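Local coordinates for chorismate synthase (Aquifex aeolicus, PDB 1Q1L), which probably catalyses the last step of chorismate biosynthesis, the FMNH2-dependent anti-1,4-elimination of phosphate from 5-enolpyruvylshikimate-3-phosphate, at residues Val151-Leu156 / Met366-Leu371; Ile161-Phe166 / Val362-Leu367; Ala24-Ile29 / Val146-Val151. All coordinates share one frame; numbering follows the deposited sequence.

Contact 1: residues Val151-Leu156 / Met366-Leu371; sequences VCKKFL and MLAIVL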
ATOM      1  N   VAL A 151     -12.255   3.585  18.399  1.00 26.07           N
ATOM      2  CA  VAL A 151     -10.890   3.575  18.917  1.00 24.23           C
ATOM      3  C   VAL A 151     -10.164   4.833  18.445  1.00 24.74           C
ATOM      4  O   VAL A 151      -9.458   5.488  19.212  1.00 25.97           O
ATOM      5  CB  VAL A 151     -10.115   2.312  18.432  1.00 23.35           C
ATOM      6  CG1 VAL A 151      -8.698   2.315  18.986  1.00 21.85           C
ATOM      7  CG2 VAL A 151     -10.848   1.056  18.886  1.00 23.41           C
ATOM      8  N   CYS A 152     -10.349   5.175  17.178  1.00 25.03           N
ATOM      9  CA  CYS A 152      -9.700   6.353  16.621  1.00 26.54           C
ATOM     10  C   CYS A 152     -10.190   7.627  17.297  1.00 25.28           C
ATOM     11  O   CYS A 152      -9.414   8.560  17.505  1.00 26.64           O
ATOM     12  CB  CYS A 152      -9.935   6.406  15.115  1.00 26.79           C
ATOM     13  SG  CYS A 152      -9.185   4.993  14.272  1.00 31.91           S
ATOM     14  N   LYS A 153     -11.470   7.666  17.650  1.00 28.07           N
ATOM     15  CA  LYS A 153     -12.013   8.835  18.341  1.00 28.73           C
ATOM     16  C   LYS A 153     -11.338   8.976  19.700  1.00 29.58           C
ATOM     17  O   LYS A 153     -10.960  10.073  20.101  1.00 30.34           O
ATOM     18  CB  LYS A 153     -13.518   8.702  18.563  1.00 31.32           C
ATOM     19  CG  LYS A 153     -14.386   8.935  17.344  1.00 33.39           C
ATOM     20  CD  LYS A 153     -15.850   8.996  17.763  1.00 31.89           C
ATOM     21  CE  LYS A 153     -16.771   9.242  16.584  1.00 36.52           C
ATOM     22  NZ  LYS A 153     -18.196   9.294  17.016  1.00 37.89           N
ATOM     23  N   LYS A 154     -11.201   7.868  20.425  1.00 30.28           N
ATOM     24  CA  LYS A 154     -10.556   7.923  21.733  1.00 29.85           C
ATOM     25  C   LYS A 154      -9.150   8.486  21.559  1.00 29.51           C
ATOM     26  O   LYS A 154      -8.710   9.354  22.316  1.00 30.23           O
ATOM     27  CB  LYS A 154     -10.488   6.531  22.366  1.00 30.69           C
ATOM     28  CG  LYS A 154      -9.917   6.540  23.782  1.00 33.54           C
ATOM     29  CD  LYS A 154     -10.697   7.511  24.678  1.00 34.47           C
ATOM     30  CE  LYS A 154     -10.025   7.698  26.037  1.00 35.41           C
ATOM     31  NZ  LYS A 154      -9.964   6.429  26.814  1.00 35.37           N
ATOM     32  N   PHE A 155      -8.448   7.992  20.548  1.00 29.05           N
ATOM     33  CA  PHE A 155      -7.096   8.464  20.261  1.00 29.67           C
ATOM     34  C   PHE A 155      -7.080   9.982  20.020  1.00 28.31           C
ATOM     35  O   PHE A 155      -6.267  10.706  20.596  1.00 28.14           O
ATOM     36  CB  PHE A 155      -6.541   7.737  19.028  1.00 28.62           C
ATOM     37  CG  PHE A 155      -5.243   8.305  18.527  1.00 29.86           C
ATOM     38  CD1 PHE A 155      -4.073   8.179  19.274  1.00 27.74           C
ATOM     39  CD2 PHE A 155      -5.200   9.007  17.323  1.00 28.20           C
ATOM     40  CE1 PHE A 155      -2.878   8.747  18.828  1.00 31.10           C
ATOM     41  CE2 PHE A 155      -4.014   9.576  16.870  1.00 29.70           C
ATOM     42  CZ  PHE A 155      -2.848   9.448  17.624  1.00 27.03           C
ATOM     43  N   LEU A 156      -7.991  10.454  19.177  1.00 28.77           N
ATOM     44  CA  LEU A 156      -8.081  11.873  18.833  1.00 29.48           C
ATOM     45  C   LEU A 156      -8.430  12.781  20.003  1.00 31.47           C
ATOM     46  O   LEU A 156      -7.954  13.916  20.086  1.00 29.01           O
ATOM     47  CB  LEU A 156      -9.122  12.088  17.736  1.00 25.83           C
ATOM     48  CG  LEU A 156      -8.792  11.620  16.324  1.00 28.22           C
ATOM     49  CD1 LEU A 156     -10.013  11.814  15.434  1.00 24.64           C
ATOM     50  CD2 LEU A 156      -7.601  12.399  15.788  1.00 27.21           C
HETATM   51  N   MSE A 366     -15.907   7.266  10.191  1.00 27.08           N
HETATM   52  CA  MSE A 366     -15.024   7.374   9.027  1.00 29.07           C
HETATM   53  C   MSE A 366     -14.112   8.596   9.114  1.00 27.73           C
HETATM   54  O   MSE A 366     -12.920   8.522   8.793  1.00 28.12           O
HETATM   55  CB  MSE A 366     -15.849   7.415   7.737  1.00 31.44           C
HETATM   56  CG  MSE A 366     -16.644   6.138   7.471  1.00 33.50           C
HETATM   57 SE   MSE A 366     -15.576   4.512   7.658  1.00 38.34          SE
HETATM   58  CE  MSE A 366     -14.270   4.863   6.284  1.00 33.86           C
ATOM     59  N   LEU A 367     -14.668   9.719   9.554  1.00 25.76           N
ATOM     60  CA  LEU A 367     -13.888  10.935   9.699  1.00 23.91           C
ATOM     61  C   LEU A 367     -12.819  10.769  10.780  1.00 24.67           C
ATOM     62  O   LEU A 367     -11.712  11.272  10.639  1.00 23.16           O
ATOM     63  CB  LEU A 367     -14.788  12.120  10.054  1.00 22.89           C
ATOM     64  CG  LEU A 367     -14.008  13.429  10.225  1.00 25.19           C
ATOM     65  CD1 LEU A 367     -13.263  13.745   8.920  1.00 24.86           C
ATOM     66  CD2 LEU A 367     -14.964  14.575  10.586  1.00 26.53           C
ATOM     67  N   ALA A 368     -13.155  10.074  11.863  1.00 21.40           N
ATOM     68  CA  ALA A 368     -12.202   9.861  12.945  1.00 24.65           C
ATOM     69  C   ALA A 368     -11.039   8.980  12.473  1.00 24.02           C
ATOM     70  O   ALA A 368      -9.895   9.168  12.886  1.00 26.99           O
ATOM     71  CB  ALA A 368     -12.903   9.218  14.146  1.00 23.41           C
ATOM     72  N   ILE A 369     -11.335   8.025  11.603  1.00 24.73           N
ATOM     73  CA  ILE A 369     -10.301   7.136  11.085  1.00 23.17           C
ATOM     74  C   ILE A 369      -9.337   7.909  10.187  1.00 24.80           C
ATOM     75  O   ILE A 369      -8.116   7.782  10.308  1.00 24.75           O
ATOM     76  CB  ILE A 369     -10.932   5.970  10.299  1.00 21.99           C
ATOM     77  CG1 ILE A 369     -11.714   5.071  11.269  1.00 19.75           C
ATOM     78  CG2 ILE A 369      -9.839   5.140   9.596  1.00 22.20           C
ATOM     79  CD1 ILE A 369     -12.455   3.940  10.596  1.00 19.25           C
ATOM     80  N   VAL A 370      -9.892   8.724   9.298  1.00 23.75           N
ATOM     81  CA  VAL A 370      -9.081   9.519   8.386  1.00 24.18           C
ATOM     82  C   VAL A 370      -8.210  10.500   9.152  1.00 24.88           C
ATOM     83  O   VAL A 370      -7.013  10.636   8.878  1.00 25.39           O
ATOM     84  CB  VAL A 370      -9.974  10.303   7.384  1.00 24.19           C
ATOM     85  CG1 VAL A 370      -9.119  11.211   6.500  1.00 28.10           C
ATOM     86  CG2 VAL A 370     -10.736   9.327   6.509  1.00 23.72           C
ATOM     87  N   LEU A 371      -8.803  11.176  10.132  1.00 24.91           N
ATOM     88  CA  LEU A 371      -8.061  12.159  10.900  1.00 24.82           C
ATOM     89  C   LEU A 371      -7.009  11.542  11.800  1.00 26.11           C
ATOM     90  O   LEU A 371      -5.914  12.095  11.928  1.00 26.35           O
ATOM     91  CB  LEU A 371      -9.016  13.032  11.715  1.00 26.22           C
ATOM     92  CG  LEU A 371      -9.963  13.881  10.850  1.00 27.44           C
ATOM     93  CD1 LEU A 371     -10.754  14.834  11.736  1.00 26.55           C
ATOM     94  CD2 LEU A 371      -9.157  14.683   9.831  1.00 29.06           C
TER
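Ala368 takes contacts from Cys152, Lys153 and Leu156 at a mostly buried crossing of two helices. The axes of the two segments come within 8.3 Å and their N-to-C directions differ by 56°. The segments meet through van der Waals packing, with no hydrogen bond between them. In the tightly packed part, Cys152 sets its CB 3.5 Å from the carbonyl O of Ala368. Its sulfur turns on toward the next residue, SG lying 3.9 Å from CG1 of Ile369; that turn follows from chi1 of -63°, which places SG beside the backbone N. One helical turn later, Leu156 makes its closer contacts through CD1, while CD2 also approaches the backbone of Leu371. CD1 of Leu156 stands 4.1 Å from CB of Ala368 and also touches CB of Leu371, at 4.0 Å, thereby spanning two residues about one helical turn apart on the partner helix.

Lys153 forms the looser, partly exposed side. Only the start of its chain packs, CG at 3.5 Å from CB of Ala368, while the extended remainder carries NZ away from Ala368 to salt bridges with Glu364 and Glu43. Beyond the contact, strand 162-170 packs on both helices, its Ile163 touching Leu156, Ala368 and Leu371, whereas helix 252-261 packs against another flank of helix 356-379 through Val370.

Contact 2: residues Ile161-Phe166 / Val362-Leu367; sequences IKIGSF and VGEAML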
ATOM      1  N   ILE A 161      -9.132  16.764  20.137  1.00 33.32           N
ATOM      2  CA  ILE A 161      -9.860  16.748  18.869  1.00 32.54           C
ATOM      3  C   ILE A 161     -11.213  16.062  19.060  1.00 34.34           C
ATOM      4  O   ILE A 161     -11.295  14.898  19.453  1.00 34.58           O
ATOM      5  CB  ILE A 161      -9.022  16.049  17.760  1.00 32.14           C
ATOM      6  CG1 ILE A 161      -7.811  16.930  17.405  1.00 31.08           C
ATOM      7  CG2 ILE A 161      -9.882  15.776  16.533  1.00 30.52           C
ATOM      8  CD1 ILE A 161      -6.810  16.289  16.457  1.00 30.24           C
ATOM      9  N   LYS A 162     -12.278  16.808  18.786  0.50 32.87           N
ATOM     10  CA  LYS A 162     -13.701  16.276  18.946  0.50 32.88           C
ATOM     11  C   LYS A 162     -14.453  16.090  17.509  0.50 32.99           C
ATOM     12  O   LYS A 162     -14.391  17.014  16.580  0.50 32.44           O
ATOM     13  CB  LYS A 162     -14.610  17.308  19.972  0.50 36.65           C
ATOM     14  CG  LYS A 162     -13.827  17.635  21.599  0.50 41.73           C
ATOM     15  CD  LYS A 162     -14.730  18.931  22.555  0.50 43.93           C
ATOM     16  CE  LYS A 162     -13.793  19.454  24.058  0.50 47.26           C
ATOM     17  NZ  LYS A 162     -12.204  19.992  23.701  0.50 52.35           N
ATOM     18  N   ILE A 163     -15.126  14.958  17.358  1.00 30.80           N
ATOM     19  CA  ILE A 163     -15.842  14.669  16.140  1.00 31.26           C
ATOM     20  C   ILE A 163     -17.314  14.535  16.494  1.00 30.72           C
ATOM     21  O   ILE A 163     -17.663  13.970  17.528  1.00 32.37           O
ATOM     22  CB  ILE A 163     -15.289  13.388  15.487  1.00 29.46           C
ATOM     23  CG1 ILE A 163     -13.876  13.687  14.956  1.00 33.01           C
ATOM     24  CG2 ILE A 163     -16.222  12.906  14.409  1.00 25.19           C
ATOM     25  CD1 ILE A 163     -13.256  12.595  14.143  1.00 35.60           C
ATOM     26  N   GLY A 164     -18.175  15.089  15.650  1.00 29.56           N
ATOM     27  CA  GLY A 164     -19.597  15.012  15.906  1.00 26.49           C
ATOM     28  C   GLY A 164     -20.343  15.182  14.612  1.00 26.96           C
ATOM     29  O   GLY A 164     -19.719  15.375  13.567  1.00 27.30           O
ATOM     30  N   SER A 165     -21.671  15.126  14.678  1.00 26.62           N
ATOM     31  CA  SER A 165     -22.493  15.269  13.487  1.00 26.72           C
ATOM     32  C   SER A 165     -23.960  15.487  13.844  1.00 27.47           C
ATOM     33  O   SER A 165     -24.342  15.498  15.013  1.00 26.99           O
ATOM     34  CB  SER A 165     -22.377  14.017  12.617  1.00 25.23           C
ATOM     35  OG  SER A 165     -22.944  12.896  13.274  1.00 22.96           O
ATOM     36  N   PHE A 166     -24.776  15.655  12.814  1.00 28.43           N
ATOM     37  CA  PHE A 166     -26.209  15.858  12.999  1.00 31.02           C
ATOM     38  C   PHE A 166     -26.888  15.853  11.646  1.00 30.24           C
ATOM     39  O   PHE A 166     -26.286  16.232  10.643  1.00 32.91           O
ATOM     40  CB  PHE A 166     -26.473  17.180  13.738  1.00 29.68           C
ATOM     41  CG  PHE A 166     -25.714  18.347  13.186  1.00 28.93           C
ATOM     42  CD1 PHE A 166     -26.146  18.998  12.036  1.00 31.53           C
ATOM     43  CD2 PHE A 166     -24.539  18.772  13.795  1.00 29.83           C
ATOM     44  CE1 PHE A 166     -25.412  20.055  11.501  1.00 30.47           C
ATOM     45  CE2 PHE A 166     -23.799  19.825  13.267  1.00 29.09           C
ATOM     46  CZ  PHE A 166     -24.237  20.466  12.121  1.00 30.87           C
ATOM     47  N   VAL A 362     -21.966   6.646  11.391  1.00 28.36           N
ATOM     48  CA  VAL A 362     -20.913   5.943  10.667  1.00 28.17           C
ATOM     49  C   VAL A 362     -20.012   7.015  10.050  1.00 29.33           C
ATOM     50  O   VAL A 362     -18.797   6.835   9.917  1.00 26.77           O
ATOM     51  CB  VAL A 362     -21.503   5.058   9.548  1.00 27.73           C
ATOM     52  CG1 VAL A 362     -20.381   4.401   8.746  1.00 28.11           C
ATOM     53  CG2 VAL A 362     -22.419   3.992  10.159  1.00 24.27           C
ATOM     54  N   GLY A 363     -20.618   8.145   9.688  1.00 26.95           N
ATOM     55  CA  GLY A 363     -19.847   9.230   9.101  1.00 26.89           C
ATOM     56  C   GLY A 363     -18.818   9.750  10.084  1.00 27.22           C
ATOM     57  O   GLY A 363     -17.701  10.106   9.698  1.00 28.10           O
ATOM     58  N   GLU A 364     -19.192   9.799  11.358  1.00 24.97           N
ATOM     59  CA  GLU A 364     -18.293  10.271  12.399  1.00 25.16           C
ATOM     60  C   GLU A 364     -17.128   9.294  12.513  1.00 26.71           C
ATOM     61  O   GLU A 364     -15.977   9.692  12.654  1.00 26.84           O
ATOM     62  CB  GLU A 364     -19.017  10.339  13.742  1.00 26.93           C
ATOM     63  CG  GLU A 364     -20.110  11.381  13.848  1.00 28.78           C
ATOM     64  CD  GLU A 364     -20.860  11.280  15.170  1.00 33.41           C
ATOM     65  OE1 GLU A 364     -20.311  10.670  16.118  1.00 30.69           O
ATOM     66  OE2 GLU A 364     -21.989  11.815  15.258  1.00 32.10           O
ATOM     67  N   ALA A 365     -17.447   8.007  12.461  1.00 27.87           N
ATOM     68  CA  ALA A 365     -16.433   6.960  12.550  1.00 27.83           C
ATOM     69  C   ALA A 365     -15.418   7.069  11.411  1.00 25.84           C
ATOM     70  O   ALA A 365     -14.216   6.973  11.635  1.00 26.72           O
ATOM     71  CB  ALA A 365     -17.108   5.595  12.520  1.00 20.43           C
HETATM   72  N   MSE A 366     -15.907   7.266  10.191  1.00 27.08           N
HETATM   73  CA  MSE A 366     -15.024   7.374   9.027  1.00 29.07           C
HETATM   74  C   MSE A 366     -14.112   8.596   9.114  1.00 27.73           C
HETATM   75  O   MSE A 366     -12.920   8.522   8.793  1.00 28.12           O
HETATM   76  CB  MSE A 366     -15.849   7.415   7.737  1.00 31.44           C
HETATM   77  CG  MSE A 366     -16.644   6.138   7.471  1.00 33.50           C
HETATM   78 SE   MSE A 366     -15.576   4.512   7.658  1.00 38.34          SE
HETATM   79  CE  MSE A 366     -14.270   4.863   6.284  1.00 33.86           C
ATOM     80  N   LEU A 367     -14.668   9.719   9.554  1.00 25.76           N
ATOM     81  CA  LEU A 367     -13.888  10.935   9.699  1.00 23.91           C
ATOM     82  C   LEU A 367     -12.819  10.769  10.780  1.00 24.67           C
ATOM     83  O   LEU A 367     -11.712  11.272  10.639  1.00 23.16           O
ATOM     84  CB  LEU A 367     -14.788  12.120  10.054  1.00 22.89           C
ATOM     85  CG  LEU A 367     -14.008  13.429  10.225  1.00 25.19           C
ATOM     86  CD1 LEU A 367     -13.263  13.745   8.920  1.00 24.86           C
ATOM     87  CD2 LEU A 367     -14.964  14.575  10.586  1.00 26.53           C
TER
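In the beta-alpha-beta sandwich of chorismate synthase, strand 162-170 presents one face of a five-stranded antiparallel sheet to helix 356-379, and Ile163 and Ser165 meet Glu364 and Leu367 at this junction. The alternation of a strand dictates who takes part: Ile163 and Ser165 both direct their CB atoms at the helix, while Phe166 turns to the opposite face. On the helix, Glu364 and Leu367 are three residues apart and so share one side.

Ile163 divides its work between its two branches. The CG2 methyl rests 3.9 Å from CB of Glu364, and the longer branch carries CD1 to 4.1 Å from CG of Leu367. The Ile163 and Glu364 side chains run alongside each other in opposed senses, so the apolar stem of the glutamate lies beside the isoleucine and its carboxylate is delivered farther along the strand. The helix runs nearly against the strand here, at 151° between N-to-C directions, with the short axes 7.9 Å apart. This is the sheet-to-helix layer packing of the sandwich, and strand 229-236, hydrogen-bonded beside strand 162-170, extends the same floor by placing Val233 and Ala235 under Leu367.

At the polar end, Ser165 donates from OG to OE2 of Glu364. The modelled separation of 2.5 Å is very short, and the place of OG is less sure, so the length of this bond is doubtful. Gly164 lies close to the same oxygen, its carbonyl C 3.8 Å from OE2 of Glu364. The other oxygen, OE1, forms salt bridges with Arg46 and, as a second partner, Lys153, which bring positive charge to this buried carboxylate.

Contact 3: residues Ala24-Ile29 / Val146-Val151; sequences AILEGI and VAVGAV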
ATOM      1  N   ALA A  24     -12.865  -7.305  13.371  1.00 31.21           N
ATOM      2  CA  ALA A  24     -12.045  -6.199  12.907  1.00 30.25           C
ATOM      3  C   ALA A  24     -10.704  -6.231  13.599  1.00 29.47           C
ATOM      4  O   ALA A  24     -10.611  -6.594  14.771  1.00 29.16           O
ATOM      5  CB  ALA A  24     -12.731  -4.866  13.196  1.00 29.35           C
ATOM      6  N   ILE A  25      -9.666  -5.870  12.853  1.00 27.84           N
ATOM      7  CA  ILE A  25      -8.323  -5.785  13.394  1.00 27.65           C
ATOM      8  C   ILE A  25      -7.803  -4.423  12.973  1.00 26.97           C
ATOM      9  O   ILE A  25      -7.782  -4.095  11.784  1.00 27.40           O
ATOM     10  CB  ILE A  25      -7.378  -6.884  12.840  1.00 27.40           C
ATOM     11  CG1 ILE A  25      -7.856  -8.269  13.297  1.00 26.84           C
ATOM     12  CG2 ILE A  25      -5.962  -6.635  13.345  1.00 25.87           C
ATOM     13  CD1 ILE A  25      -6.997  -9.436  12.817  1.00 23.56           C
ATOM     14  N   LEU A  26      -7.405  -3.635  13.964  1.00 28.59           N
ATOM     15  CA  LEU A  26      -6.879  -2.290  13.767  1.00 28.92           C
ATOM     16  C   LEU A  26      -5.436  -2.264  14.240  1.00 29.09           C
ATOM     17  O   LEU A  26      -5.144  -2.672  15.359  1.00 28.34           O
ATOM     18  CB  LEU A  26      -7.686  -1.279  14.594  1.00 26.63           C
ATOM     19  CG  LEU A  26      -7.074   0.123  14.690  1.00 27.58           C
ATOM     20  CD1 LEU A  26      -6.953   0.719  13.296  1.00 26.78           C
ATOM     21  CD2 LEU A  26      -7.928   1.010  15.577  1.00 26.70           C
ATOM     22  N   GLU A  27      -4.540  -1.766  13.397  1.00 30.40           N
ATOM     23  CA  GLU A  27      -3.133  -1.703  13.755  1.00 30.84           C
ATOM     24  C   GLU A  27      -2.565  -0.301  13.581  1.00 29.90           C
ATOM     25  O   GLU A  27      -2.872   0.382  12.608  1.00 31.90           O
ATOM     26  CB  GLU A  27      -2.332  -2.676  12.890  1.00 35.71           C
ATOM     27  CG  GLU A  27      -0.869  -2.762  13.271  1.00 41.97           C
ATOM     28  CD  GLU A  27      -0.066  -3.629  12.319  1.00 46.23           C
ATOM     29  OE1 GLU A  27       0.270  -3.149  11.218  1.00 48.68           O
ATOM     30  OE2 GLU A  27       0.223  -4.794  12.671  1.00 51.12           O
ATOM     31  N   GLY A  28      -1.729   0.123  14.520  1.00 28.58           N
ATOM     32  CA  GLY A  28      -1.121   1.436  14.408  1.00 26.94           C
ATOM     33  C   GLY A  28      -1.416   2.412  15.526  1.00 26.08           C
ATOM     34  O   GLY A  28      -0.730   3.432  15.639  1.00 24.97           O
ATOM     35  N   ILE A  29      -2.434   2.137  16.343  1.00 24.64           N
ATOM     36  CA  ILE A  29      -2.736   3.041  17.457  1.00 26.81           C
ATOM     37  C   ILE A  29      -1.588   2.913  18.452  1.00 26.05           C
ATOM     38  O   ILE A  29      -1.217   1.809  18.830  1.00 29.81           O
ATOM     39  CB  ILE A  29      -4.059   2.679  18.155  1.00 24.88           C
ATOM     40  CG1 ILE A  29      -5.218   2.787  17.158  1.00 26.66           C
ATOM     41  CG2 ILE A  29      -4.306   3.637  19.318  1.00 24.51           C
ATOM     42  CD1 ILE A  29      -5.556   4.210  16.755  1.00 27.57           C
ATOM     43  N   VAL A 146     -17.700   1.362  12.747  1.00 31.17           N
ATOM     44  CA  VAL A 146     -17.932   2.220  13.904  1.00 27.54           C
ATOM     45  C   VAL A 146     -17.047   1.802  15.079  1.00 28.33           C
ATOM     46  O   VAL A 146     -16.579   2.646  15.841  1.00 30.51           O
ATOM     47  CB  VAL A 146     -19.433   2.198  14.311  1.00 28.79           C
ATOM     48  CG1 VAL A 146     -19.636   2.883  15.654  1.00 27.37           C
ATOM     49  CG2 VAL A 146     -20.261   2.910  13.245  1.00 24.84           C
ATOM     50  N   ALA A 147     -16.805   0.504  15.219  1.00 27.46           N
ATOM     51  CA  ALA A 147     -15.958   0.008  16.307  1.00 28.01           C
ATOM     52  C   ALA A 147     -14.512   0.481  16.108  1.00 26.91           C
ATOM     53  O   ALA A 147     -13.857   0.937  17.050  1.00 28.57           O
ATOM     54  CB  ALA A 147     -16.019  -1.528  16.367  1.00 25.15           C
ATOM     55  N   VAL A 148     -14.006   0.357  14.884  1.00 26.83           N
ATOM     56  CA  VAL A 148     -12.649   0.808  14.588  1.00 26.61           C
ATOM     57  C   VAL A 148     -12.594   2.316  14.804  1.00 26.74           C
ATOM     58  O   VAL A 148     -11.626   2.847  15.364  1.00 26.26           O
ATOM     59  CB  VAL A 148     -12.247   0.481  13.127  1.00 27.48           C
ATOM     60  CG1 VAL A 148     -10.967   1.226  12.747  1.00 25.92           C
ATOM     61  CG2 VAL A 148     -12.037  -1.031  12.969  1.00 25.93           C
ATOM     62  N   GLY A 149     -13.647   3.001  14.360  1.00 26.92           N
ATOM     63  CA  GLY A 149     -13.715   4.442  14.516  1.00 25.57           C
ATOM     64  C   GLY A 149     -13.778   4.880  15.967  1.00 26.15           C
ATOM     65  O   GLY A 149     -13.245   5.932  16.331  1.00 27.57           O
ATOM     66  N   ALA A 150     -14.428   4.082  16.807  1.00 26.19           N
ATOM     67  CA  ALA A 150     -14.530   4.413  18.228  1.00 25.20           C
ATOM     68  C   ALA A 150     -13.137   4.479  18.837  1.00 26.12           C
ATOM     69  O   ALA A 150     -12.857   5.323  19.690  1.00 25.27           O
ATOM     70  CB  ALA A 150     -15.379   3.360  18.962  1.00 27.81           C
ATOM     71  N   VAL A 151     -12.255   3.585  18.399  1.00 26.07           N
ATOM     72  CA  VAL A 151     -10.890   3.575  18.917  1.00 24.23           C
ATOM     73  C   VAL A 151     -10.164   4.833  18.445  1.00 24.74           C
ATOM     74  O   VAL A 151      -9.458   5.488  19.212  1.00 25.97           O
ATOM     75  CB  VAL A 151     -10.115   2.312  18.432  1.00 23.35           C
ATOM     76  CG1 VAL A 151      -8.698   2.315  18.986  1.00 21.85           C
ATOM     77  CG2 VAL A 151     -10.848   1.056  18.886  1.00 23.41           C
TER
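Leu26 and Val151 point their ends straight at each other, a tip-to-tip meeting in which CD2 of Leu26 comes to 3.7 Å from CG1 of Val151. Both side chains are thrown across the gap by the same torsional choice: the leucine CG (chi1 169°) and the valine CG1 (chi1 -180°) each stand opposite their own backbone N. Leu26 meets Val148 differently. Here the two side chains pass at an angle, the other leucine methyl, CD1, lying 4.1 Å from CG1 of Val148. The forked end of Leu26 thus serves two residues of the helix, three positions apart: CD2 mainly meets Val151 and CD1 meets Val148.

Val148 is shared in its turn. While CG1 faces the leucine, its second methyl, CG2, reaches back along the strand to 3.9 Å from CB of Ala24. Ala24 and Leu26 belong to the same face of strand 21-27, and that face forms the inner side of the four-stranded antiparallel sheet, one of the outer layers of the beta-alpha-beta sandwich, against which helix 142-157 packs. Strand and helix segments run roughly the same way, 27° apart, with axes 9.1 Å from each other. The intervening Ile25 looks to the far side, where it packs on Ile25 of a neighbouring subunit in the homotetramer.

Past the end of the strand, beyond Gly28, Ile29 points its CB toward the helix and meets Val151 at a slant, its CG1 4.0 Å from CG1 of that valine. Phe11, from adjacent strand 10-14, closes on Leu26 and Val148 together.

Overall arrangement
The three contacts step through the sandwich from one sheet to the other: contact 3 seats helix 142-157 on the four-stranded sheet, contact 1 joins it to helix 356-379, and contact 2 seats that helix on the five-stranded sheet. Centres of contacts 1 and 2, and of 1 and 3, lie about 8 Å apart, those of 2 and 3 about 14 Å. Ile369 CD1 packs 3.8 Å from Val148 CG1, linking contacts 1 and 3, and Lys153 NZ is 2.7 Å from Glu364 OE1, linking 1 and 2. Side chain to side chain, Lys153 and Glu364 each lie about 9 Å from Arg47, predicted to bind NADP(+), and Ala24 about 9 Å from Arg136, predicted to bind FMN.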